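Local structure of FHA domain-containing protein FhaA (Mycobacterium tuberculosis, 3PO8) at residues 35-40 with 90-95; 44-49 with 58-63; 54-59 with 77-82; 65-70 with 83-88. The protein regulates cell growth and peptidoglycan synthesis by binding MviN, and recognises phosphorylated MviN and PknB through its FHA domain. All coordinates share one frame; numbering follows the deposited sequence.

Interaction 1 of 4, residues 35-40 with 90-95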
loop_
_atom_site.group_PDB
_atom_site.type_symbol
_atom_site.label_atom_id
_atom_site.label_comp_id
_atom_site.label_asym_id
_atom_site.label_seq_id
_atom_site.Cartn_x
_atom_site.Cartn_y
_atom_site.Cartn_z
ATOM N N PHE A 35 -5.420 -4.246 -4.597
ATOM C CA PHE A 35 -4.095 -4.330 -5.212
ATOM C C PHE A 35 -3.539 -5.675 -4.756
ATOM O O PHE A 35 -3.208 -5.877 -3.591
ATOM C CB PHE A 35 -3.207 -3.163 -4.767
ATOM C CG PHE A 35 -1.949 -2.976 -5.571
ATOM C CD1 PHE A 35 -1.856 -3.341 -6.907
ATOM C CD2 PHE A 35 -0.865 -2.347 -4.996
ATOM C CE1 PHE A 35 -0.680 -3.107 -7.632
ATOM C CE2 PHE A 35 0.292 -2.096 -5.715
ATOM C CZ PHE A 35 0.378 -2.486 -7.030
ATOM N N ARG A 36 -3.508 -6.608 -5.694
ATOM C CA ARG A 36 -3.238 -8.010 -5.412
ATOM C C ARG A 36 -1.796 -8.346 -5.779
ATOM O O ARG A 36 -1.369 -8.083 -6.906
ATOM C CB ARG A 36 -4.228 -8.883 -6.179
ATOM C CG ARG A 36 -4.154 -10.349 -5.830
ATOM C CD ARG A 36 -5.142 -11.114 -6.663
ATOM N NE ARG A 36 -5.219 -12.513 -6.277
ATOM C CZ ARG A 36 -6.038 -13.386 -6.835
ATOM N NH1 ARG A 36 -6.874 -12.998 -7.762
ATOM N NH2 ARG A 36 -6.031 -14.643 -6.427
ATOM N N LEU A 37 -1.045 -8.908 -4.832
ATOM C CA LEU A 37 0.396 -9.179 -5.008
ATOM C C LEU A 37 0.675 -10.685 -5.054
ATOM O O LEU A 37 0.258 -11.414 -4.159
ATOM C CB LEU A 37 1.223 -8.555 -3.880
ATOM C CG LEU A 37 1.052 -7.067 -3.623
ATOM C CD1 LEU A 37 2.086 -6.517 -2.648
ATOM C CD2 LEU A 37 1.075 -6.268 -4.877
ATOM N N PRO A 38 1.445 -11.130 -6.061
ATOM C CA PRO A 38 1.812 -12.520 -6.235
ATOM C C PRO A 38 3.059 -12.854 -5.407
ATOM O O PRO A 38 4.160 -13.002 -5.933
ATOM C CB PRO A 38 2.085 -12.600 -7.723
ATOM C CG PRO A 38 2.656 -11.316 -8.031
ATOM C CD PRO A 38 1.859 -10.350 -7.236
ATOM N N ASP A 39 2.862 -12.895 -4.103
ATOM C CA ASP A 39 3.954 -12.982 -3.129
ATOM C C ASP A 39 3.441 -13.803 -1.976
ATOM O O ASP A 39 2.505 -13.406 -1.294
ATOM C CB ASP A 39 4.324 -11.551 -2.706
ATOM C CG ASP A 39 5.507 -11.483 -1.763
ATOM O OD1 ASP A 39 5.803 -12.463 -1.059
ATOM O OD2 ASP A 39 6.157 -10.426 -1.719
ATOM N N THR A 40 4.046 -14.972 -1.755
ATOM C CA THR A 40 3.560 -15.875 -0.723
ATOM C C THR A 40 3.861 -15.372 0.684
ATOM O O THR A 40 3.311 -15.882 1.657
ATOM C CB THR A 40 4.131 -17.295 -0.884
ATOM O OG1 THR A 40 5.562 -17.234 -0.903
ATOM C CG2 THR A 40 3.598 -17.912 -2.173
ATOM N N SER A 90 7.981 -7.859 -1.372
ATOM C CA SER A 90 7.551 -6.802 -2.261
ATOM C C SER A 90 7.859 -5.413 -1.700
ATOM O O SER A 90 7.905 -5.210 -0.476
ATOM C CB SER A 90 6.044 -6.900 -2.502
ATOM O OG SER A 90 5.677 -8.113 -3.133
ATOM N N GLU A 91 8.026 -4.453 -2.602
ATOM C CA GLU A 91 8.290 -3.060 -2.254
ATOM C C GLU A 91 7.368 -2.200 -3.075
ATOM O O GLU A 91 7.290 -2.356 -4.286
ATOM C CB GLU A 91 9.745 -2.675 -2.550
ATOM C CG GLU A 91 10.774 -3.573 -1.900
ATOM C CD GLU A 91 12.181 -2.980 -1.966
ATOM O OE1 GLU A 91 12.394 -2.021 -2.750
ATOM O OE2 GLU A 91 13.069 -3.474 -1.233
ATOM N N ILE A 92 6.669 -1.288 -2.405
ATOM C CA ILE A 92 5.739 -0.380 -3.056
ATOM C C ILE A 92 6.125 1.060 -2.792
ATOM O O ILE A 92 6.268 1.470 -1.643
ATOM C CB ILE A 92 4.335 -0.619 -2.547
ATOM C CG1 ILE A 92 3.855 -2.001 -2.988
ATOM C CG2 ILE A 92 3.389 0.466 -3.044
ATOM C CD1 ILE A 92 2.559 -2.462 -2.354
ATOM N N ILE A 93 6.289 1.833 -3.854
ATOM C CA ILE A 93 6.612 3.250 -3.761
ATOM C C ILE A 93 5.333 4.070 -3.809
ATOM O O ILE A 93 4.500 3.899 -4.703
ATOM C CB ILE A 93 7.532 3.692 -4.926
ATOM C CG1 ILE A 93 8.790 2.799 -4.976
ATOM C CG2 ILE A 93 7.925 5.153 -4.781
ATOM C CD1 ILE A 93 9.575 2.870 -6.268
ATOM N N VAL A 94 5.175 4.955 -2.841
ATOM C CA VAL A 94 3.977 5.769 -2.705
ATOM C C VAL A 94 4.290 7.150 -3.262
ATOM O O VAL A 94 5.287 7.751 -2.876
ATOM C CB VAL A 94 3.576 5.918 -1.226
ATOM C CG1 VAL A 94 2.371 6.844 -1.092
ATOM C CG2 VAL A 94 3.290 4.565 -0.623
ATOM N N ARG A 95 3.475 7.652 -4.173
ATOM C CA ARG A 95 3.664 9.008 -4.675
ATOM C C ARG A 95 2.349 9.765 -4.617
ATOM O O ARG A 95 1.293 9.194 -4.840
ATOM C CB ARG A 95 4.145 8.949 -6.117
ATOM C CG ARG A 95 5.575 8.532 -6.287
ATOM C CD ARG A 95 5.949 8.474 -7.760
ATOM N NE ARG A 95 7.217 7.774 -7.993
ATOM C CZ ARG A 95 7.330 6.478 -8.295
ATOM N NH1 ARG A 95 6.251 5.689 -8.413
ATOM N NH2 ARG A 95 8.544 5.965 -8.494
#
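OD2 of D39 takes a hydrogen bond from OG of S90 at 2.8 Å, on the lone pair that faces away from OD1, and a second from the backbone N of H89. Two donors from consecutive residues thus grip one carboxylate oxygen, while OD1 accepts from the backbone N of G41, so the buried acid is held at both oxygens. With CG anti to the backbone N (chi1 -176°), the carboxylate of D39 reaches across to S90. Beside this polar group the contact turns apolar. L37 sends CD1 against the serine, 4.0 Å from OG of S90, and the same methyl lies 4.1 Å from CD1 of I92. CE2 of F35 meets that isoleucine methyl at the same 4.1 Å, the two side chains running alongside with opposed directions, so CD1 of I92 is shared by leucine and ring. Within its own segment F35 has CD2 of L37 over the centre of one ring face. The contact joins the two sheets: F35 of strand 35-36, an edge strand bonded to strand 23-28, and L37 just after it pack against strand 90-98, which lies between strands 4-10 and 84-87 in the other sheet, with I27 touching F35, L37 and I92.

Interaction 2 of 4, residues 44-49 with 58-63. With PO4 (phosphate ion), chain B.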
loop_
_atom_site.group_PDB
_atom_site.type_symbol
_atom_site.label_atom_id
_atom_site.label_comp_id
_atom_site.label_asym_id
_atom_site.label_seq_id
_atom_site.Cartn_x
_atom_site.Cartn_y
_atom_site.Cartn_z
ATOM N N ARG A 44 -3.320 -12.772 2.752
ATOM C CA ARG A 44 -4.457 -12.654 1.830
ATOM C C ARG A 44 -5.014 -11.220 1.878
ATOM O O ARG A 44 -5.267 -10.602 0.851
ATOM C CB ARG A 44 -5.524 -13.696 2.154
ATOM C CG ARG A 44 -5.134 -15.064 1.672
ATOM C CD ARG A 44 -6.011 -16.114 2.299
ATOM N NE ARG A 44 -5.497 -16.507 3.611
ATOM C CZ ARG A 44 -6.184 -17.206 4.514
ATOM N NH1 ARG A 44 -7.433 -17.598 4.266
ATOM N NH2 ARG A 44 -5.620 -17.519 5.677
ATOM N N ARG A 45 -5.215 -10.711 3.084
ATOM C CA ARG A 45 -5.546 -9.291 3.302
ATOM C C ARG A 45 -4.468 -8.762 4.232
ATOM O O ARG A 45 -4.465 -9.052 5.426
ATOM C CB ARG A 45 -6.924 -9.157 3.935
ATOM C CG ARG A 45 -8.014 -9.752 3.070
ATOM C CD ARG A 45 -9.390 -9.630 3.741
ATOM N NE ARG A 45 -9.969 -8.322 3.468
ATOM C CZ ARG A 45 -11.126 -7.871 3.953
ATOM N NH1 ARG A 45 -11.869 -8.612 4.772
ATOM N NH2 ARG A 45 -11.541 -6.659 3.612
ATOM N N HIS A 46 -3.499 -8.048 3.673
ATOM C CA HIS A 46 -2.275 -7.747 4.393
ATOM C C HIS A 46 -2.271 -6.386 5.048
ATOM O O HIS A 46 -1.889 -6.247 6.216
ATOM C CB HIS A 46 -1.080 -7.886 3.464
ATOM C CG HIS A 46 0.241 -7.884 4.164
ATOM N ND1 HIS A 46 1.017 -9.016 4.262
ATOM C CD2 HIS A 46 0.951 -6.885 4.735
ATOM C CE1 HIS A 46 2.135 -8.721 4.898
ATOM N NE2 HIS A 46 2.122 -7.432 5.201
ATOM N N LEU A 47 -2.638 -5.364 4.284
ATOM C CA LEU A 47 -2.759 -4.043 4.827
ATOM C C LEU A 47 -3.881 -3.338 4.122
ATOM O O LEU A 47 -4.298 -3.747 3.045
ATOM C CB LEU A 47 -1.442 -3.257 4.749
ATOM C CG LEU A 47 -0.895 -2.973 3.357
ATOM C CD1 LEU A 47 -1.506 -1.697 2.761
ATOM C CD2 LEU A 47 0.629 -2.806 3.362
ATOM N N GLU A 48 -4.386 -2.284 4.761
ATOM C CA GLU A 48 -5.348 -1.401 4.157
ATOM C C GLU A 48 -4.784 -0.014 4.095
ATOM O O GLU A 48 -4.041 0.389 4.967
ATOM C CB GLU A 48 -6.659 -1.422 4.941
ATOM C CG GLU A 48 -6.739 -0.619 6.183
ATOM C CD GLU A 48 -8.189 -0.379 6.669
ATOM O OE1 GLU A 48 -9.172 -0.411 5.862
ATOM O OE2 GLU A 48 -8.312 -0.140 7.882
ATOM N N ILE A 49 -5.129 0.714 3.048
ATOM C CA ILE A 49 -4.847 2.137 2.980
ATOM C C ILE A 49 -6.187 2.828 2.859
ATOM O O ILE A 49 -6.947 2.560 1.928
ATOM C CB ILE A 49 -3.927 2.541 1.840
ATOM C CG1 ILE A 49 -2.565 1.861 2.010
ATOM C CG2 ILE A 49 -3.732 4.049 1.844
ATOM C CD1 ILE A 49 -1.606 1.928 0.830
ATOM N N LEU A 58 -2.317 4.155 6.359
ATOM C CA LEU A 58 -2.016 2.745 6.197
ATOM C C LEU A 58 -2.208 1.986 7.503
ATOM O O LEU A 58 -1.825 2.451 8.557
ATOM C CB LEU A 58 -0.577 2.588 5.686
ATOM C CG LEU A 58 -0.053 1.164 5.503
ATOM C CD1 LEU A 58 0.932 1.137 4.318
ATOM C CD2 LEU A 58 0.580 0.616 6.781
ATOM N N ALA A 59 -2.759 0.790 7.449
ATOM C CA ALA A 59 -2.906 -0.063 8.621
ATOM C C ALA A 59 -2.563 -1.503 8.269
ATOM O O ALA A 59 -3.141 -2.071 7.336
ATOM C CB ALA A 59 -4.320 0.017 9.160
ATOM N N ASP A 60 -1.639 -2.116 9.001
ATOM C CA ASP A 60 -1.373 -3.523 8.878
ATOM C C ASP A 60 -2.577 -4.276 9.402
ATOM O O ASP A 60 -3.104 -3.927 10.446
ATOM C CB ASP A 60 -0.135 -3.893 9.690
ATOM C CG ASP A 60 0.196 -5.364 9.572
ATOM O OD1 ASP A 60 -0.280 -6.146 10.422
ATOM O OD2 ASP A 60 0.894 -5.747 8.606
ATOM N N LEU A 61 -3.024 -5.289 8.679
ATOM C CA LEU A 61 -4.232 -6.043 9.050
ATOM C C LEU A 61 -3.869 -7.328 9.756
ATOM O O LEU A 61 -4.259 -8.405 9.308
ATOM C CB LEU A 61 -5.079 -6.338 7.809
ATOM C CG LEU A 61 -5.636 -5.120 7.083
ATOM C CD1 LEU A 61 -6.309 -5.479 5.785
ATOM C CD2 LEU A 61 -6.608 -4.380 8.011
ATOM N N ASN A 62 -3.101 -7.207 10.842
ATOM C CA ASN A 62 -2.657 -8.361 11.615
ATOM C C ASN A 62 -2.023 -9.387 10.692
ATOM O O ASN A 62 -2.313 -10.594 10.766
ATOM C CB ASN A 62 -3.842 -8.960 12.373
ATOM C CG ASN A 62 -3.416 -9.982 13.400
ATOM O OD1 ASN A 62 -2.279 -9.960 13.886
ATOM N ND2 ASN A 62 -4.329 -10.878 13.748
ATOM N N SER A 63 -1.143 -8.909 9.815
ATOM C CA SER A 63 -0.538 -9.777 8.811
ATOM C C SER A 63 0.432 -10.738 9.473
ATOM O O SER A 63 0.947 -10.484 10.563
ATOM C CB SER A 63 0.169 -8.954 7.741
ATOM O OG SER A 63 1.348 -8.377 8.264
HETATM P P PO4 B . -2.486 -15.086 5.986
HETATM O O1 PO4 B . -3.349 -14.387 7.012
HETATM O O2 PO4 B . -2.596 -16.577 6.277
HETATM O O3 PO4 B . -3.086 -14.788 4.636
HETATM O O4 PO4 B . -1.044 -14.679 6.127
HETATM O O HOH W 1 -5.237 -10.266 7.598
#
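Strands 47-49 and 58-60 run antiparallel at 166°, E48 and A59 forming a hydrogen-bonded pair (E48 N to A59 O 2.9 Å, A59 N to E48 O 2.8 Å), and beyond them L61 N bonds to H46 O from 36° above the carbonyl plane. The imidazole of H46 carries CB of S63 over the centre of one face, 3.4 Å from the ring centroid, a CH-pi contact. Its nitrogens are occupied on the rim, ND1 by the backbone N of S43 and NE2 by O of G66, which fixes the rotation of the ring. S63 in turn is gripped by D60: OG donates to the syn lone pair of OD2 at 2.7 Å, and the backbone N donates to OD1, an Asx motif. On the face of L47 and L58 their CD1 methyls meet at 4.0 Å; on the other face CG of E48 lies 3.9 Å from CB of A59. R44 grasps a phosphate ion, probably from the crystallisation liquor: its backbone N and NE both bond to O3, and NH2 reaches O2 in the guanidinium plane at 3.2 Å. S43 and T64 complete the grip, and the anion lies where FHA domains characteristically bind phosphothreonine, consistent with a mimic of that phosphate.

Interaction 3 of 4, residues 54-59 with 77-82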
loop_
_atom_site.group_PDB
_atom_site.type_symbol
_atom_site.label_atom_id
_atom_site.label_comp_id
_atom_site.label_asym_id
_atom_site.label_seq_id
_atom_site.Cartn_x
_atom_site.Cartn_y
_atom_site.Cartn_z
ATOM N N GLN A 54 -7.320 13.422 0.810
ATOM C CA GLN A 54 -6.352 14.312 1.411
ATOM C C GLN A 54 -5.258 13.558 2.151
ATOM O O GLN A 54 -4.082 13.840 1.968
ATOM C CB GLN A 54 -7.051 15.233 2.399
ATOM C CG GLN A 54 -7.986 16.228 1.750
ATOM C CD GLN A 54 -7.263 17.463 1.242
ATOM O OE1 GLN A 54 -6.428 17.385 0.331
ATOM N NE2 GLN A 54 -7.588 18.619 1.824
ATOM N N VAL A 55 -5.676 12.620 3.001
ATOM C CA VAL A 55 -4.798 11.877 3.891
ATOM C C VAL A 55 -4.911 10.392 3.609
ATOM O O VAL A 55 -6.018 9.884 3.495
ATOM C CB VAL A 55 -5.213 12.136 5.357
ATOM C CG1 VAL A 55 -4.472 11.193 6.335
ATOM C CG2 VAL A 55 -4.987 13.610 5.704
ATOM N N ALA A 56 -3.766 9.709 3.470
ATOM C CA ALA A 56 -3.713 8.278 3.276
ATOM C C ALA A 56 -3.184 7.644 4.535
ATOM O O ALA A 56 -2.042 7.872 4.907
ATOM C CB ALA A 56 -2.792 7.943 2.104
ATOM N N LEU A 57 -4.025 6.855 5.194
ATOM C CA LEU A 57 -3.665 6.142 6.414
ATOM C C LEU A 57 -3.505 4.665 6.121
ATOM O O LEU A 57 -4.453 3.979 5.699
ATOM C CB LEU A 57 -4.725 6.325 7.480
ATOM C CG LEU A 57 -4.984 7.750 7.899
ATOM C CD1 LEU A 57 -6.083 7.718 8.929
ATOM C CD2 LEU A 57 -3.740 8.388 8.475
ATOM N N LEU A 58 -2.317 4.155 6.359
ATOM C CA LEU A 58 -2.016 2.745 6.197
ATOM C C LEU A 58 -2.208 1.986 7.503
ATOM O O LEU A 58 -1.825 2.451 8.557
ATOM C CB LEU A 58 -0.577 2.588 5.686
ATOM C CG LEU A 58 -0.053 1.164 5.503
ATOM C CD1 LEU A 58 0.932 1.137 4.318
ATOM C CD2 LEU A 58 0.580 0.616 6.781
ATOM N N ALA A 59 -2.759 0.790 7.449
ATOM C CA ALA A 59 -2.906 -0.063 8.621
ATOM C C ALA A 59 -2.563 -1.503 8.269
ATOM O O ALA A 59 -3.141 -2.071 7.336
ATOM C CB ALA A 59 -4.320 0.017 9.160
ATOM N N TRP A 77 0.077 4.083 10.008
ATOM C CA TRP A 77 1.079 5.026 9.513
ATOM C C TRP A 77 0.425 6.010 8.581
ATOM O O TRP A 77 -0.372 5.606 7.750
ATOM C CB TRP A 77 2.162 4.252 8.779
ATOM C CG TRP A 77 3.253 5.070 8.188
ATOM C CD1 TRP A 77 3.222 5.737 7.011
ATOM C CD2 TRP A 77 4.537 5.321 8.756
ATOM N NE1 TRP A 77 4.412 6.382 6.794
ATOM C CE2 TRP A 77 5.237 6.151 7.858
ATOM C CE3 TRP A 77 5.167 4.924 9.937
ATOM C CZ2 TRP A 77 6.542 6.559 8.095
ATOM C CZ3 TRP A 77 6.454 5.347 10.168
ATOM C CH2 TRP A 77 7.121 6.156 9.252
ATOM N N GLN A 78 0.720 7.295 8.712
ATOM C CA GLN A 78 0.217 8.271 7.768
ATOM C C GLN A 78 1.223 8.431 6.654
ATOM O O GLN A 78 2.354 8.825 6.916
ATOM C CB GLN A 78 -0.049 9.596 8.449
ATOM C CG GLN A 78 -0.627 10.624 7.495
ATOM C CD GLN A 78 -1.125 11.846 8.153
ATOM O OE1 GLN A 78 -1.790 11.768 9.190
ATOM N NE2 GLN A 78 -0.866 13.000 7.540
ATOM N N LEU A 79 0.818 8.100 5.433
ATOM C CA LEU A 79 1.732 8.048 4.319
ATOM C C LEU A 79 2.056 9.450 3.837
ATOM O O LEU A 79 1.219 10.359 3.890
ATOM C CB LEU A 79 1.145 7.204 3.189
ATOM C CG LEU A 79 1.067 5.708 3.413
ATOM C CD1 LEU A 79 0.175 5.082 2.411
ATOM C CD2 LEU A 79 2.455 5.045 3.331
ATOM N N ALA A 80 3.272 9.596 3.332
ATOM C CA ALA A 80 3.748 10.804 2.654
ATOM C C ALA A 80 4.359 10.420 1.323
ATOM O O ALA A 80 4.816 9.303 1.128
ATOM C CB ALA A 80 4.801 11.523 3.482
ATOM N N ASP A 81 4.424 11.405 0.421
ATOM C CA ASP A 81 5.050 11.211 -0.870
ATOM C C ASP A 81 6.461 10.645 -0.675
ATOM O O ASP A 81 7.233 11.141 0.168
ATOM C CB ASP A 81 5.099 12.560 -1.581
ATOM C CG ASP A 81 5.659 12.480 -2.972
ATOM O OD1 ASP A 81 5.147 11.737 -3.809
ATOM O OD2 ASP A 81 6.614 13.230 -3.249
ATOM N N GLY A 82 6.769 9.569 -1.405
ATOM C CA GLY A 82 8.068 8.952 -1.372
ATOM C C GLY A 82 8.222 7.810 -0.400
ATOM O O GLY A 82 9.282 7.184 -0.370
HETATM O O HOH W 2 -1.374 11.204 3.702
#
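Q78 lies across the side chains of V55 and L57 on the outer flank of this strand pair. Its CG, anti to the backbone N at chi1 -178°, starts an extended chain that meets V55 at about a right angle, CG1 of V55 being 3.9 Å from CD of Q78. L57 crosses the base of the same chain at a slant, its CD2 touching CB of Q78, also at 3.9 Å. On the opposite face L79 is turned inward: its CD1 fits between CB of A56 at 4.1 Å and CB of L58 at 4.2 Å. W77 meets L58 at the root of its side chain, through CB, and its indole swings off from the strand pair, where NE1 donates to OD2 of D83. The backbones fix this register with three bonds: L58 N to W77 O, W77 N to L58 O, and L79 N to A56 O at 2.9 Å. Past them water 2 continues the ladder, accepting from A56 N and donating to L79 O. Strand 76-78 thereby forms an edge of the five-stranded sheet, next to strand 56-60, whose other neighbour is strand 47-51; inside, L79 reaches V94 of strand 90-98 in the facing sheet.

Interaction 4 of 4, residues 65-70 with 83-88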
loop_
_atom_site.group_PDB
_atom_site.type_symbol
_atom_site.label_atom_id
_atom_site.label_comp_id
_atom_site.label_asym_id
_atom_site.label_seq_id
_atom_site.Cartn_x
_atom_site.Cartn_y
_atom_site.Cartn_z
ATOM N N ASN A 65 3.452 -11.658 8.434
ATOM C CA ASN A 65 4.862 -11.219 8.361
ATOM C C ASN A 65 5.111 -9.745 8.651
ATOM O O ASN A 65 6.254 -9.308 8.691
ATOM C CB ASN A 65 5.467 -11.624 7.019
ATOM C CG ASN A 65 5.600 -13.129 6.891
ATOM O OD1 ASN A 65 5.946 -13.802 7.846
ATOM N ND2 ASN A 65 5.352 -13.659 5.708
ATOM N N GLY A 66 4.043 -8.997 8.852
ATOM C CA GLY A 66 4.139 -7.565 9.133
ATOM C C GLY A 66 4.353 -6.673 7.929
ATOM O O GLY A 66 4.519 -7.134 6.812
ATOM N N THR A 67 4.358 -5.383 8.215
ATOM C CA THR A 67 4.523 -4.349 7.210
ATOM C C THR A 67 5.539 -3.356 7.737
ATOM O O THR A 67 5.550 -3.045 8.914
ATOM C CB THR A 67 3.177 -3.629 6.924
ATOM O OG1 THR A 67 2.214 -4.584 6.481
ATOM C CG2 THR A 67 3.327 -2.546 5.880
ATOM N N THR A 68 6.392 -2.841 6.864
ATOM C CA THR A 68 7.238 -1.702 7.215
ATOM C C THR A 68 7.042 -0.559 6.247
ATOM O O THR A 68 6.660 -0.746 5.098
ATOM C CB THR A 68 8.744 -2.012 7.268
ATOM O OG1 THR A 68 9.226 -2.334 5.965
ATOM C CG2 THR A 68 9.024 -3.181 8.163
ATOM N N VAL A 69 7.262 0.638 6.752
ATOM C CA VAL A 69 7.316 1.827 5.904
ATOM C C VAL A 69 8.641 2.512 6.186
ATOM O O VAL A 69 8.975 2.768 7.343
ATOM C CB VAL A 69 6.135 2.800 6.116
ATOM C CG1 VAL A 69 6.231 4.003 5.131
ATOM C CG2 VAL A 69 4.816 2.086 5.957
ATOM N N ASN A 70 9.402 2.748 5.115
ATOM C CA ASN A 70 10.742 3.326 5.227
ATOM C C ASN A 70 11.564 2.525 6.219
ATOM O O ASN A 70 12.284 3.089 7.054
ATOM C CB ASN A 70 10.670 4.803 5.589
ATOM C CG ASN A 70 9.907 5.612 4.551
ATOM O OD1 ASN A 70 9.789 5.211 3.386
ATOM N ND2 ASN A 70 9.402 6.758 4.959
ATOM N N ASP A 83 7.197 7.555 0.403
ATOM C CA ASP A 83 7.285 6.432 1.338
ATOM C C ASP A 83 7.398 5.128 0.591
ATOM O O ASP A 83 6.842 4.970 -0.498
ATOM C CB ASP A 83 6.084 6.390 2.276
ATOM C CG ASP A 83 6.154 7.438 3.393
ATOM O OD1 ASP A 83 7.185 8.140 3.558
ATOM O OD2 ASP A 83 5.156 7.539 4.156
ATOM N N VAL A 84 8.156 4.209 1.167
ATOM C CA VAL A 84 8.333 2.893 0.585
ATOM C C VAL A 84 7.787 1.857 1.548
ATOM O O VAL A 84 8.252 1.722 2.701
ATOM C CB VAL A 84 9.795 2.611 0.205
ATOM C CG1 VAL A 84 9.922 1.227 -0.390
ATOM C CG2 VAL A 84 10.268 3.661 -0.811
ATOM N N ILE A 85 6.737 1.180 1.084
ATOM C CA ILE A 85 6.089 0.121 1.879
ATOM C C ILE A 85 6.720 -1.219 1.553
ATOM O O ILE A 85 6.865 -1.547 0.392
ATOM C CB ILE A 85 4.579 0.045 1.581
ATOM C CG1 ILE A 85 3.915 1.407 1.785
ATOM C CG2 ILE A 85 3.949 -1.056 2.456
ATOM C CD1 ILE A 85 2.611 1.496 1.047
ATOM N N ARG A 86 7.092 -2.000 2.558
ATOM C CA ARG A 86 7.600 -3.343 2.324
ATOM C C ARG A 86 6.744 -4.373 3.004
ATOM O O ARG A 86 6.354 -4.219 4.154
ATOM C CB ARG A 86 9.037 -3.471 2.772
ATOM C CG ARG A 86 9.953 -2.697 1.875
ATOM C CD ARG A 86 11.400 -2.734 2.336
ATOM N NE ARG A 86 12.237 -1.989 1.396
ATOM C CZ ARG A 86 12.490 -0.679 1.435
ATOM N NH1 ARG A 86 12.013 0.097 2.402
ATOM N NH2 ARG A 86 13.259 -0.132 0.483
ATOM N N LEU A 87 6.422 -5.397 2.243
ATOM C CA LEU A 87 5.588 -6.480 2.721
ATOM C C LEU A 87 5.971 -7.695 1.941
ATOM O O LEU A 87 6.174 -7.629 0.731
ATOM C CB LEU A 87 4.104 -6.153 2.527
ATOM C CG LEU A 87 3.513 -5.989 1.131
ATOM C CD1 LEU A 87 1.983 -5.935 1.230
ATOM C CD2 LEU A 87 4.025 -4.751 0.386
ATOM N N GLY A 88 6.082 -8.818 2.623
ATOM C CA GLY A 88 6.639 -9.998 2.004
ATOM C C GLY A 88 7.980 -9.700 1.371
ATOM O O GLY A 88 8.880 -9.167 2.017
HETATM O O HOH W 3 5.981 -8.913 5.361
HETATM O O HOH W 4 9.742 -0.195 4.174
#
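A chi1 of -60° places CG of N70 beside its own backbone N, and D83 is turned likewise at -76°, which brings amide and carboxylate together with their planes 81° apart. ND2 of N70 donates to OD1 of D83 at 3.0 Å, meeting that oxygen from well above the carboxylate plane, while OD1 of N70 accepts from V84 N at 2.9 Å. Since N70 N also bonds to V84 O, the asparagine is held by three bonds, one from its backbone and two from its amide. The other carboxylate oxygen, OD2 of D83, accepts from A80 N as well as from the indole of W77. Along the strands, T68 and R86 form an antiparallel hydrogen-bonded pair, T68 N to R86 O and R86 N to T68 O. Their side chains cross at a slant, OG1 of T68 lying 3.4 Å from CB of R86. Water 4 ties OG1 of T68, V84 O and NH1 of R86 together, and NE of the arginine forms a salt bridge with E91. On the buried face CG2 of T67 and CG2 of I85 lie side by side at 3.8 Å, and CG1 of V69 packs 3.7 Å from CB of D83. Water 3 bridges G66 O and G88 N at the far end. This antiparallel pairing belongs to the six-stranded sheet of the FHA beta sandwich, and the segment 65-70 leads into it from the loop beside the phosphate site.

From the N terminus, the chain first opens interaction 1 at 35-40, and that loop closes only at 90-95, enclosing the other three. Interaction 2 is a short hairpin, 44-49 returning at 58-63. Interaction 3 begins on the same strand, sharing L58 and A59, and ends at 77-82. Interaction 4 starts at 65-70, within that loop, and ends beyond it at 83-88, so interactions 3 and 4 cross. Interactions 2 and 3 build neighbouring strand pairs of one sheet, interaction 4 pairs strands of the other, and interaction 1 packs the two together. D60 with T67 ties interaction 2 to 4, and probable backbone bonds from V94 to G82 and I92 to I85 tie interaction 1 to 3 and 4.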